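Local coordinates for metallophosphoesterase TT1561-like domain-containing protein (Aquifex aeolicus, PDB 2YVT) that is of unknown function but probably acts as a metal-dependent phosphoesterase of the calcineurin-like superfamily, at residues 135-140 with 163-168; 176-181 with 211-216. One frame throughout, in Å; residues are numbered along the deposited sequence.

Contact 1 (135-140 with 163-168); sequences EVIGFG and YILKFV
Ile-137 spreads its two branches over three side chains of 163-168. The longer branch ends in CD1, which faces both methyls of Val-168, 3.5 Å from CG2 and 3.7 Å from CG1; the crowding at this methyl should be read with caution. The other branch, CG2, meets Leu-165 CD2 at 4.0 Å and Phe-167 CZ at 4.1 Å. Phe-167 reaches it because its CG stands between the backbone N and the carbonyl carbon (chi1 76°), which swings the far end of the ring back to the strand. Two residues on, Phe-139 points the same way and presents CD1 and CE1 obliquely: CD1 lies 4.0 Å from Leu-165 CG, and CE1 lies 3.8 Å from Ile-164 CG2. Leu-165 thus bridges Ile-137 and Phe-139, touching both. Every one of these contacts is carbon on carbon. Tyr-156 packs edge-to-face with Phe-139, and Phe-127 meets the ring of Phe-167. The end of helix 158-164 and the 3-10 segment that follows therefore cover one face of strand 134-144, while Leu-165 and Val-168 also touch helix 202-211 through Ile-207 and Leu-211.

Contact 2 (176-181 with 211-216); sequences LVTIFY and LNPEVA
This is a parallel beta pairing that closes a beta-alpha-beta unit: strand 175-180 runs beside strand 215-218, and helix 202-211 connects them. Two bridges set the register, Val-177 with Val-215 on one face of the sheet and Thr-178 with Ala-216 on the other. Thr-178 N donates to Val-215 O at 2.9 Å, almost straight at 171°. At the entry to the second strand, Leu-176 O receives two N-H groups: Glu-214 N at 2.9 Å, in the carbonyl plane but bent to 133°, and Val-215 N in a weak bond at 3.4 Å. Ala-216 CA adds a CA-H...O contact to Thr-178 O at 3.2 Å. The side chain of Thr-178 works in two directions. With OG1 between the backbone N and the carbonyl carbon (chi1 57°), the hydroxyl gives a weak bond to the same Val-215 O, while CG2 rests on Pro-213 CB at 3.7 Å. Leu-176 CD2 lies 3.9 Å from Pro-213 CB and 4.2 Å from Leu-211 CB. Replacing Leu-176 with an alanine would remove CD2, and Pro-213 and Leu-211 would probably be left without this apolar partner. Glu-214 turns its carboxylate to Arg-175 in a salt bridge. Backbone bonds thus fix the strand register, and apolar contacts seat the helix-to-strand turn against strand 175-180.

Both contacts build on one sheet, where strands 134-144 and 175-180 are parallel neighbours: Ile-137 N lies 2.8 Å from Val-177 O and Ile-137 O lies 2.8 Å from Ile-179 N, both probable hydrogen bonds. Contact 2 joins neighbouring strands of the sheet and the turn that enters one of them, is the more deeply buried, and covers 388 Å² through backbone bonding as well as side chains. Contact 1 lies on a face of the sheet, only partly buried, and covers 248 Å² with apolar side chains alone. The centres of contact 1 and contact 2 are about 9 Å apart, and the two follow in series along the chain. Helix 202-211 concerns both, leading into 211-216 in contact 2 and packing against 163-168 of contact 1.

Contact 1 (135-140 with 163-168)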
# COMPACT_ATOMS: atom_id res chain seq x y z
N GLU A 135 -16.30 3.18 -2.72
CA GLU A 135 -15.35 2.92 -3.79
C GLU A 135 -13.97 2.93 -3.15
O GLU A 135 -13.61 3.88 -2.45
CB GLU A 135 -15.42 3.97 -4.91
CG GLU A 135 -16.70 3.93 -5.76
CD GLU A 135 -16.77 2.76 -6.74
OE1 GLU A 135 -15.88 1.89 -6.73
OE2 GLU A 135 -17.74 2.72 -7.53
N VAL A 136 -13.20 1.87 -3.39
CA VAL A 136 -11.85 1.78 -2.85
C VAL A 136 -10.87 1.97 -4.00
O VAL A 136 -10.92 1.24 -4.98
CB VAL A 136 -11.61 0.43 -2.13
CG1 VAL A 136 -10.28 0.44 -1.39
CG2 VAL A 136 -12.75 0.17 -1.15
N ILE A 137 -10.01 2.97 -3.87
CA ILE A 137 -9.04 3.31 -4.91
C ILE A 137 -7.65 3.02 -4.38
O ILE A 137 -7.33 3.37 -3.25
CB ILE A 137 -9.14 4.80 -5.29
CG1 ILE A 137 -10.54 5.11 -5.84
CG2 ILE A 137 -8.08 5.18 -6.32
CD1 ILE A 137 -10.80 6.57 -5.94
N GLY A 138 -6.82 2.37 -5.20
CA GLY A 138 -5.43 2.11 -4.82
C GLY A 138 -4.45 2.66 -5.83
O GLY A 138 -4.67 2.57 -7.04
N PHE A 139 -3.36 3.23 -5.34
CA PHE A 139 -2.28 3.67 -6.22
C PHE A 139 -0.98 3.50 -5.44
O PHE A 139 -0.68 4.27 -4.52
CB PHE A 139 -2.49 5.12 -6.68
CG PHE A 139 -1.77 5.48 -7.97
CD1 PHE A 139 -2.47 6.08 -9.02
CD2 PHE A 139 -0.41 5.21 -8.14
CE1 PHE A 139 -1.83 6.41 -10.22
CE2 PHE A 139 0.24 5.53 -9.34
CZ PHE A 139 -0.47 6.14 -10.38
N GLY A 140 -0.24 2.45 -5.79
CA GLY A 140 0.98 2.09 -5.08
C GLY A 140 2.24 2.76 -5.59
O GLY A 140 2.20 3.68 -6.43
N TYR A 163 -2.89 12.30 -14.06
CA TYR A 163 -3.45 11.86 -15.33
C TYR A 163 -4.29 10.59 -15.17
O TYR A 163 -5.41 10.49 -15.69
CB TYR A 163 -2.32 11.62 -16.33
CG TYR A 163 -2.82 11.26 -17.71
CD1 TYR A 163 -3.41 12.23 -18.53
CD2 TYR A 163 -2.71 9.95 -18.19
CE1 TYR A 163 -3.88 11.91 -19.80
CE2 TYR A 163 -3.18 9.62 -19.48
CZ TYR A 163 -3.76 10.61 -20.27
OH TYR A 163 -4.23 10.29 -21.52
N ILE A 164 -3.75 9.61 -14.46
CA ILE A 164 -4.44 8.34 -14.27
C ILE A 164 -5.69 8.52 -13.40
O ILE A 164 -6.75 7.96 -13.71
CB ILE A 164 -3.51 7.29 -13.63
CG1 ILE A 164 -2.40 6.88 -14.60
CG2 ILE A 164 -4.32 6.08 -13.11
CD1 ILE A 164 -2.88 6.19 -15.90
N LEU A 165 -5.58 9.32 -12.35
CA LEU A 165 -6.65 9.43 -11.36
C LEU A 165 -7.86 10.23 -11.83
O LEU A 165 -8.85 10.37 -11.10
CB LEU A 165 -6.12 9.95 -10.02
CG LEU A 165 -5.32 8.92 -9.21
CD1 LEU A 165 -4.67 9.58 -8.00
CD2 LEU A 165 -6.21 7.76 -8.77
N LYS A 166 -7.81 10.72 -13.07
CA LYS A 166 -8.98 11.33 -13.69
C LYS A 166 -10.17 10.37 -13.74
O LYS A 166 -11.32 10.81 -13.89
CB LYS A 166 -8.64 11.84 -15.09
CG LYS A 166 -7.72 13.05 -15.10
CD LYS A 166 -7.86 13.90 -16.37
CE LYS A 166 -7.81 13.06 -17.64
NZ LYS A 166 -6.56 12.25 -17.73
N PHE A 167 -9.91 9.07 -13.59
CA PHE A 167 -10.99 8.07 -13.63
C PHE A 167 -11.96 8.17 -12.46
O PHE A 167 -13.12 7.77 -12.56
CB PHE A 167 -10.47 6.63 -13.82
CG PHE A 167 -9.86 6.00 -12.58
CD1 PHE A 167 -10.65 5.60 -11.51
CD2 PHE A 167 -8.49 5.75 -12.52
CE1 PHE A 167 -10.09 5.01 -10.38
CE2 PHE A 167 -7.91 5.16 -11.40
CZ PHE A 167 -8.71 4.79 -10.32
N VAL A 168 -11.49 8.73 -11.35
CA VAL A 168 -12.30 8.78 -10.13
C VAL A 168 -13.63 9.52 -10.37
O VAL A 168 -14.68 9.09 -9.89
CB VAL A 168 -11.50 9.40 -8.95
CG1 VAL A 168 -12.36 9.46 -7.68
CG2 VAL A 168 -10.24 8.59 -8.69

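Contact 2 (176-181 with 211-216)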
# COMPACT_ATOMS: atom_id res chain seq x y z
N LEU A 176 -15.55 7.43 -0.54
CA LEU A 176 -14.28 7.12 -1.17
C LEU A 176 -13.22 6.78 -0.13
O LEU A 176 -12.97 7.55 0.80
CB LEU A 176 -13.83 8.31 -2.02
CG LEU A 176 -12.59 8.16 -2.89
CD1 LEU A 176 -12.80 7.00 -3.85
CD2 LEU A 176 -12.33 9.46 -3.64
N VAL A 177 -12.59 5.61 -0.31
CA VAL A 177 -11.44 5.21 0.50
C VAL A 177 -10.26 5.07 -0.45
O VAL A 177 -10.33 4.32 -1.43
CB VAL A 177 -11.68 3.88 1.24
CG1 VAL A 177 -10.41 3.42 1.98
CG2 VAL A 177 -12.85 4.01 2.22
N THR A 178 -9.18 5.81 -0.19
CA THR A 178 -7.98 5.74 -1.03
C THR A 178 -6.86 5.07 -0.26
O THR A 178 -6.73 5.27 0.95
CB THR A 178 -7.52 7.13 -1.52
OG1 THR A 178 -7.29 7.98 -0.39
CG2 THR A 178 -8.58 7.78 -2.43
N ILE A 179 -6.09 4.25 -0.95
CA ILE A 179 -4.98 3.53 -0.34
C ILE A 179 -3.74 3.80 -1.16
O ILE A 179 -3.72 3.51 -2.36
CB ILE A 179 -5.24 2.01 -0.27
CG1 ILE A 179 -6.61 1.71 0.36
CG2 ILE A 179 -4.12 1.30 0.51
CD1 ILE A 179 -7.05 0.27 0.26
N PHE A 180 -2.73 4.39 -0.53
CA PHE A 180 -1.48 4.75 -1.20
C PHE A 180 -0.31 4.18 -0.43
O PHE A 180 -0.34 4.15 0.80
CB PHE A 180 -1.29 6.27 -1.25
CG PHE A 180 -2.42 7.02 -1.89
CD1 PHE A 180 -2.75 6.82 -3.23
CD2 PHE A 180 -3.16 7.93 -1.15
CE1 PHE A 180 -3.82 7.51 -3.82
CE2 PHE A 180 -4.22 8.64 -1.72
CZ PHE A 180 -4.54 8.43 -3.06
N TYR A 181 0.73 3.74 -1.14
CA TYR A 181 1.98 3.45 -0.46
C TYR A 181 2.55 4.74 0.16
O TYR A 181 2.99 4.76 1.30
CB TYR A 181 2.99 2.80 -1.42
CG TYR A 181 4.37 2.68 -0.83
CD1 TYR A 181 4.63 1.76 0.18
CD2 TYR A 181 5.41 3.49 -1.28
CE1 TYR A 181 5.91 1.64 0.73
CE2 TYR A 181 6.70 3.37 -0.76
CZ TYR A 181 6.94 2.45 0.25
OH TYR A 181 8.20 2.34 0.78
N LEU A 211 -9.24 14.76 -4.96
CA LEU A 211 -10.23 13.69 -4.87
C LEU A 211 -11.16 13.81 -3.67
O LEU A 211 -12.27 13.25 -3.68
CB LEU A 211 -9.53 12.32 -4.82
CG LEU A 211 -8.72 11.90 -6.05
CD1 LEU A 211 -8.32 10.44 -5.92
CD2 LEU A 211 -9.48 12.14 -7.34
N ASN A 212 -10.70 14.50 -2.63
CA ASN A 212 -11.45 14.67 -1.38
C ASN A 212 -12.01 13.36 -0.81
O ASN A 212 -13.22 13.25 -0.56
CB ASN A 212 -12.55 15.73 -1.55
CG ASN A 212 -13.13 16.17 -0.22
OD1 ASN A 212 -12.40 16.43 0.74
ND2 ASN A 212 -14.46 16.28 -0.16
N PRO A 213 -11.14 12.36 -0.61
CA PRO A 213 -11.65 11.08 -0.11
C PRO A 213 -12.04 11.18 1.36
O PRO A 213 -11.56 12.05 2.08
CB PRO A 213 -10.45 10.14 -0.27
CG PRO A 213 -9.25 11.02 -0.25
CD PRO A 213 -9.68 12.35 -0.79
N GLU A 214 -12.91 10.28 1.80
CA GLU A 214 -13.29 10.25 3.21
C GLU A 214 -12.12 9.79 4.08
O GLU A 214 -11.86 10.36 5.14
CB GLU A 214 -14.46 9.30 3.42
CG GLU A 214 -15.10 9.42 4.80
CD GLU A 214 -16.28 8.50 4.96
OE1 GLU A 214 -17.05 8.35 3.99
OE2 GLU A 214 -16.44 7.93 6.05
N VAL A 215 -11.43 8.76 3.61
CA VAL A 215 -10.33 8.14 4.36
C VAL A 215 -9.20 7.83 3.38
O VAL A 215 -9.44 7.46 2.23
CB VAL A 215 -10.79 6.83 5.05
CG1 VAL A 215 -9.63 6.14 5.77
CG2 VAL A 215 -11.95 7.09 6.01
N ALA A 216 -7.98 8.03 3.85
CA ALA A 216 -6.80 7.58 3.11
C ALA A 216 -5.96 6.70 4.02
O ALA A 216 -5.63 7.09 5.14
CB ALA A 216 -6.00 8.76 2.58